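Local structure of glycosyl hydrolases family 2, sugar binding domain protein (Bacteroides uniformis str. 3978 T3 ii, 6D1P) at residues 482-494 with 538-552. The protein probably hydrolyses O-glycosidic bonds as a family 2 glycoside hydrolase, a beta-glucuronidase from a human gut bacterium. Numbering follows the deposited sequence.
Sequences IWAGWYGRRFRNY and DIEAADRNGDWSESY
Trp486 lies under the short helix 542-545, and this is where the two segments pack most closely. Asp543 CB sits over the face of the Trp486 five-membered ring, 3.7 Å from the centroid in a CH-pi contact, while Ala542 CB touches Trp486 CZ3. The far end of the indole reaches Trp548, whose face takes Trp486 CH2, the two ring planes 54° apart; Tyr552 CE2 comes in at the Trp486 edge. With CG anti to the backbone N (chi1 -167°), the indole swings back beneath the helix although its CB starts away from it. Replacing this indole by an alanine is likely to open a gap under Ala542 and Asp543 and take away the ring that meets Trp548.

Hydrogen bonds to three backbone carbonyls fix the same region. Gly485 O is gripped from opposite faces of its carbonyl plane, by Ala542 N at 3.0 Å and by the Tyr552 hydroxyl, while Trp486 O takes Asp543 N and Arg489 O takes Ala541 N at 2.9 Å. A water bonded to Phe491 N, Ile539 O and Tyr552 OH fills in beside them.

Asp538 forms a separate, buried charged grip: two salt bridges to one oxygen. A bend in the Arg490 chain at chi3 (-54°) brings NH1 to the syn lone pair of Asp538 OD1 at 2.8 Å, nearly in the guanidinium plane; Arg492 NH1 approaches obliquely at 3.3 Å from Asp538 OD1.

The solvent side is looser. Arg544 NH2 reaches Tyr487 O at 3.2 Å, the Tyr487 hydroxyl bonds Lys597, and Glu540 OE2 stays 5.0 Å from Arg489 NE.

Two beta-alpha connections of the TIM barrel pack together here, strand 477-479 to helix 494-503 and strand 510-511 to helix 550-564, loops at the C-terminal ends of barrel strands.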
# COMPACT_ATOMS: atom_id res chain seq x y z
N ILE A 482 -15.13 -13.02 -31.92
CA ILE A 482 -15.00 -14.33 -32.56
C ILE A 482 -13.70 -14.99 -32.10
O ILE A 482 -12.61 -14.60 -32.53
CB ILE A 482 -15.04 -14.26 -34.09
CG1 ILE A 482 -16.41 -13.77 -34.58
CG2 ILE A 482 -14.73 -15.62 -34.69
CD1 ILE A 482 -16.46 -13.49 -36.09
N TRP A 483 -13.82 -16.04 -31.29
CA TRP A 483 -12.70 -16.72 -30.66
C TRP A 483 -12.85 -18.23 -30.86
O TRP A 483 -12.90 -19.00 -29.90
CB TRP A 483 -12.62 -16.41 -29.16
CG TRP A 483 -12.22 -15.02 -28.83
CD1 TRP A 483 -13.02 -13.91 -28.87
CD2 TRP A 483 -10.93 -14.58 -28.39
NE1 TRP A 483 -12.29 -12.80 -28.48
CE2 TRP A 483 -11.01 -13.19 -28.18
CE3 TRP A 483 -9.71 -15.24 -28.16
CZ2 TRP A 483 -9.91 -12.44 -27.77
CZ3 TRP A 483 -8.62 -14.49 -27.75
CH2 TRP A 483 -8.73 -13.10 -27.55
N ALA A 484 -12.92 -18.63 -32.12
CA ALA A 484 -13.04 -20.03 -32.49
C ALA A 484 -12.01 -20.86 -31.75
O ALA A 484 -10.82 -20.56 -31.78
CB ALA A 484 -12.84 -20.20 -34.00
N GLY A 485 -12.47 -21.91 -31.08
CA GLY A 485 -11.57 -22.75 -30.33
C GLY A 485 -11.14 -22.22 -28.98
O GLY A 485 -10.51 -22.96 -28.21
N TRP A 486 -11.46 -20.96 -28.64
CA TRP A 486 -11.06 -20.41 -27.36
C TRP A 486 -12.27 -20.13 -26.48
O TRP A 486 -12.51 -20.87 -25.53
CB TRP A 486 -10.18 -19.16 -27.49
CG TRP A 486 -9.59 -18.90 -26.14
CD1 TRP A 486 -9.90 -17.89 -25.26
CD2 TRP A 486 -8.64 -19.74 -25.47
NE1 TRP A 486 -9.17 -18.03 -24.08
CE2 TRP A 486 -8.39 -19.16 -24.19
CE3 TRP A 486 -7.97 -20.91 -25.82
CZ2 TRP A 486 -7.49 -19.72 -23.29
CZ3 TRP A 486 -7.07 -21.46 -24.92
CH2 TRP A 486 -6.85 -20.86 -23.66
N TYR A 487 -13.03 -19.07 -26.74
CA TYR A 487 -14.23 -18.86 -25.95
C TYR A 487 -15.47 -19.51 -26.55
O TYR A 487 -16.48 -19.65 -25.85
CB TYR A 487 -14.49 -17.36 -25.77
CG TYR A 487 -13.43 -16.63 -24.98
CD1 TYR A 487 -13.14 -17.00 -23.66
CD2 TYR A 487 -12.75 -15.55 -25.53
CE1 TYR A 487 -12.18 -16.32 -22.93
CE2 TYR A 487 -11.78 -14.86 -24.81
CZ TYR A 487 -11.52 -15.25 -23.50
OH TYR A 487 -10.57 -14.59 -22.77
N GLY A 488 -15.42 -19.90 -27.83
CA GLY A 488 -16.54 -20.58 -28.43
C GLY A 488 -16.18 -21.60 -29.50
O GLY A 488 -15.32 -21.33 -30.34
N ARG A 489 -16.84 -22.76 -29.46
CA ARG A 489 -16.74 -23.80 -30.48
C ARG A 489 -15.29 -24.23 -30.72
O ARG A 489 -14.42 -23.99 -29.88
CB ARG A 489 -17.40 -23.31 -31.78
CG ARG A 489 -18.74 -22.60 -31.53
CD ARG A 489 -19.53 -22.37 -32.82
NE ARG A 489 -19.76 -23.63 -33.50
CZ ARG A 489 -19.99 -23.74 -34.81
NH1 ARG A 489 -20.03 -22.65 -35.57
NH2 ARG A 489 -20.17 -24.94 -35.35
N ARG A 490 -15.04 -24.88 -31.85
CA ARG A 490 -13.73 -25.44 -32.15
C ARG A 490 -12.96 -24.48 -33.06
O ARG A 490 -13.55 -23.64 -33.74
CB ARG A 490 -13.88 -26.82 -32.79
CG ARG A 490 -14.56 -27.86 -31.88
CD ARG A 490 -14.74 -29.23 -32.55
NE ARG A 490 -15.43 -29.12 -33.83
CZ ARG A 490 -14.96 -29.55 -35.01
NH1 ARG A 490 -13.78 -30.16 -35.10
NH2 ARG A 490 -15.69 -29.38 -36.13
N PHE A 491 -11.63 -24.59 -33.04
CA PHE A 491 -10.90 -23.69 -33.93
C PHE A 491 -11.11 -24.07 -35.39
O PHE A 491 -11.00 -23.21 -36.28
CB PHE A 491 -9.41 -23.60 -33.55
CG PHE A 491 -8.59 -24.87 -33.71
CD1 PHE A 491 -8.25 -25.35 -34.98
CD2 PHE A 491 -8.09 -25.52 -32.61
CE1 PHE A 491 -7.48 -26.50 -35.13
CE2 PHE A 491 -7.30 -26.67 -32.73
CZ PHE A 491 -7.00 -27.16 -34.00
N ARG A 492 -11.48 -25.33 -35.65
CA ARG A 492 -11.86 -25.73 -37.00
C ARG A 492 -13.15 -25.06 -37.48
O ARG A 492 -13.42 -25.05 -38.69
CB ARG A 492 -11.98 -27.26 -37.05
CG ARG A 492 -10.61 -27.95 -37.12
CD ARG A 492 -10.71 -29.43 -36.84
NE ARG A 492 -9.43 -30.12 -37.06
CZ ARG A 492 -8.54 -30.39 -36.10
NH1 ARG A 492 -8.77 -30.03 -34.84
NH2 ARG A 492 -7.42 -31.02 -36.39
N ASN A 493 -13.93 -24.47 -36.57
CA ASN A 493 -15.13 -23.72 -36.97
C ASN A 493 -14.83 -22.29 -37.40
O ASN A 493 -15.78 -21.52 -37.60
CB ASN A 493 -16.14 -23.73 -35.82
CG ASN A 493 -16.58 -25.13 -35.46
OD1 ASN A 493 -16.65 -25.50 -34.29
ND2 ASN A 493 -16.89 -25.93 -36.49
N TYR A 494 -13.55 -21.93 -37.56
CA TYR A 494 -13.18 -20.53 -37.74
C TYR A 494 -13.78 -19.93 -39.01
O TYR A 494 -14.42 -18.87 -38.98
CB TYR A 494 -11.65 -20.38 -37.76
CG TYR A 494 -11.17 -19.04 -38.31
CD1 TYR A 494 -11.67 -17.84 -37.82
CD2 TYR A 494 -10.22 -18.98 -39.33
CE1 TYR A 494 -11.25 -16.63 -38.32
CE2 TYR A 494 -9.79 -17.77 -39.84
CZ TYR A 494 -10.31 -16.60 -39.34
OH TYR A 494 -9.89 -15.38 -39.85
N ASP A 538 -8.66 -31.31 -30.69
CA ASP A 538 -9.88 -30.92 -31.38
C ASP A 538 -10.99 -30.80 -30.34
O ASP A 538 -11.71 -31.76 -30.06
CB ASP A 538 -10.22 -31.94 -32.45
CG ASP A 538 -11.36 -31.50 -33.32
OD1 ASP A 538 -11.66 -30.28 -33.34
OD2 ASP A 538 -11.96 -32.38 -33.96
N ILE A 539 -11.12 -29.62 -29.74
CA ILE A 539 -12.05 -29.42 -28.64
C ILE A 539 -12.79 -28.10 -28.80
O ILE A 539 -12.44 -27.25 -29.63
CB ILE A 539 -11.36 -29.48 -27.27
CG1 ILE A 539 -10.30 -28.37 -27.16
CG2 ILE A 539 -10.77 -30.85 -27.03
CD1 ILE A 539 -9.67 -28.23 -25.77
N GLU A 540 -13.83 -27.95 -27.99
CA GLU A 540 -14.62 -26.74 -27.91
C GLU A 540 -14.11 -25.86 -26.78
O GLU A 540 -13.81 -26.36 -25.70
CB GLU A 540 -16.09 -27.07 -27.62
CG GLU A 540 -16.82 -27.72 -28.75
CD GLU A 540 -18.22 -27.16 -28.87
OE1 GLU A 540 -18.83 -26.87 -27.80
OE2 GLU A 540 -18.68 -26.99 -30.02
N ALA A 541 -14.02 -24.55 -27.04
CA ALA A 541 -13.90 -23.55 -25.98
C ALA A 541 -12.78 -23.89 -25.00
O ALA A 541 -13.00 -24.16 -23.81
CB ALA A 541 -15.24 -23.40 -25.25
N ALA A 542 -11.55 -23.89 -25.52
CA ALA A 542 -10.41 -24.34 -24.74
C ALA A 542 -10.16 -23.47 -23.50
O ALA A 542 -9.52 -23.94 -22.56
CB ALA A 542 -9.15 -24.38 -25.61
N ASP A 543 -10.64 -22.22 -23.51
CA ASP A 543 -10.57 -21.38 -22.31
C ASP A 543 -11.02 -22.13 -21.07
O ASP A 543 -10.33 -22.15 -20.05
CB ASP A 543 -11.42 -20.12 -22.49
CG ASP A 543 -11.51 -19.32 -21.19
OD1 ASP A 543 -10.43 -19.00 -20.66
OD2 ASP A 543 -12.63 -19.04 -20.70
N ARG A 544 -12.18 -22.78 -21.16
CA ARG A 544 -12.75 -23.53 -20.04
C ARG A 544 -12.41 -25.01 -20.08
O ARG A 544 -12.40 -25.66 -19.03
CB ARG A 544 -14.29 -23.38 -20.02
CG ARG A 544 -14.79 -21.92 -19.94
CD ARG A 544 -16.33 -21.81 -20.03
NE ARG A 544 -16.87 -22.16 -21.35
CZ ARG A 544 -16.87 -21.35 -22.41
NH1 ARG A 544 -16.33 -20.13 -22.32
NH2 ARG A 544 -17.39 -21.74 -23.56
N ASN A 545 -12.10 -25.55 -21.26
CA ASN A 545 -11.92 -26.98 -21.44
C ASN A 545 -10.50 -27.41 -21.78
O ASN A 545 -10.21 -28.60 -21.67
CB ASN A 545 -12.86 -27.49 -22.53
CG ASN A 545 -14.31 -27.32 -22.15
OD1 ASN A 545 -14.73 -27.73 -21.06
ND2 ASN A 545 -15.08 -26.69 -23.03
N GLY A 546 -9.61 -26.50 -22.19
CA GLY A 546 -8.26 -26.88 -22.57
C GLY A 546 -7.30 -26.89 -21.38
O GLY A 546 -7.66 -26.57 -20.25
N ASP A 547 -6.05 -27.27 -21.66
CA ASP A 547 -5.00 -27.28 -20.64
C ASP A 547 -4.07 -26.07 -20.73
O ASP A 547 -3.07 -26.03 -20.00
CB ASP A 547 -4.20 -28.58 -20.73
CG ASP A 547 -3.40 -28.71 -22.04
OD1 ASP A 547 -3.49 -27.80 -22.90
OD2 ASP A 547 -2.68 -29.72 -22.18
N TRP A 548 -4.36 -25.11 -21.61
CA TRP A 548 -3.56 -23.89 -21.76
C TRP A 548 -2.12 -24.17 -22.19
O TRP A 548 -1.22 -23.33 -22.00
CB TRP A 548 -3.61 -23.04 -20.48
CG TRP A 548 -4.99 -22.37 -20.24
CD1 TRP A 548 -6.22 -22.92 -20.49
CD2 TRP A 548 -5.24 -21.05 -19.75
NE1 TRP A 548 -7.22 -22.02 -20.17
CE2 TRP A 548 -6.64 -20.86 -19.72
CE3 TRP A 548 -4.41 -20.00 -19.32
CZ2 TRP A 548 -7.23 -19.68 -19.28
CZ3 TRP A 548 -4.99 -18.83 -18.89
CH2 TRP A 548 -6.40 -18.67 -18.87
N SER A 549 -1.87 -25.32 -22.81
CA SER A 549 -0.54 -25.66 -23.32
C SER A 549 -0.21 -24.86 -24.58
O SER A 549 -1.08 -24.35 -25.29
CB SER A 549 -0.48 -27.15 -23.66
OG SER A 549 -1.26 -27.37 -24.82
N GLU A 550 1.09 -24.75 -24.85
CA GLU A 550 1.52 -24.22 -26.14
C GLU A 550 1.11 -25.15 -27.27
O GLU A 550 0.85 -24.68 -28.39
CB GLU A 550 3.03 -23.99 -26.15
CG GLU A 550 3.47 -22.88 -25.17
CD GLU A 550 4.86 -22.32 -25.47
OE1 GLU A 550 5.08 -21.74 -26.57
OE2 GLU A 550 5.74 -22.46 -24.59
N SER A 551 1.04 -26.45 -26.99
CA SER A 551 0.70 -27.42 -28.02
C SER A 551 -0.66 -27.12 -28.62
O SER A 551 -0.85 -27.19 -29.85
CB SER A 551 0.71 -28.83 -27.44
OG SER A 551 2.00 -29.12 -26.93
N TYR A 552 -1.63 -26.77 -27.77
CA TYR A 552 -2.95 -26.46 -28.27
C TYR A 552 -2.92 -25.17 -29.08
O TYR A 552 -3.39 -25.13 -30.23
CB TYR A 552 -3.97 -26.38 -27.14
CG TYR A 552 -5.29 -25.94 -27.69
CD1 TYR A 552 -6.09 -26.81 -28.44
CD2 TYR A 552 -5.72 -24.63 -27.52
CE1 TYR A 552 -7.31 -26.39 -28.97
CE2 TYR A 552 -6.94 -24.20 -28.05
CZ TYR A 552 -7.73 -25.09 -28.77
OH TYR A 552 -8.93 -24.64 -29.29
O HOH W 1 -8.92 -16.86 -21.01
O HOH W 2 -10.49 -26.64 -31.11
O HOH W 3 -10.66 -27.98 -33.85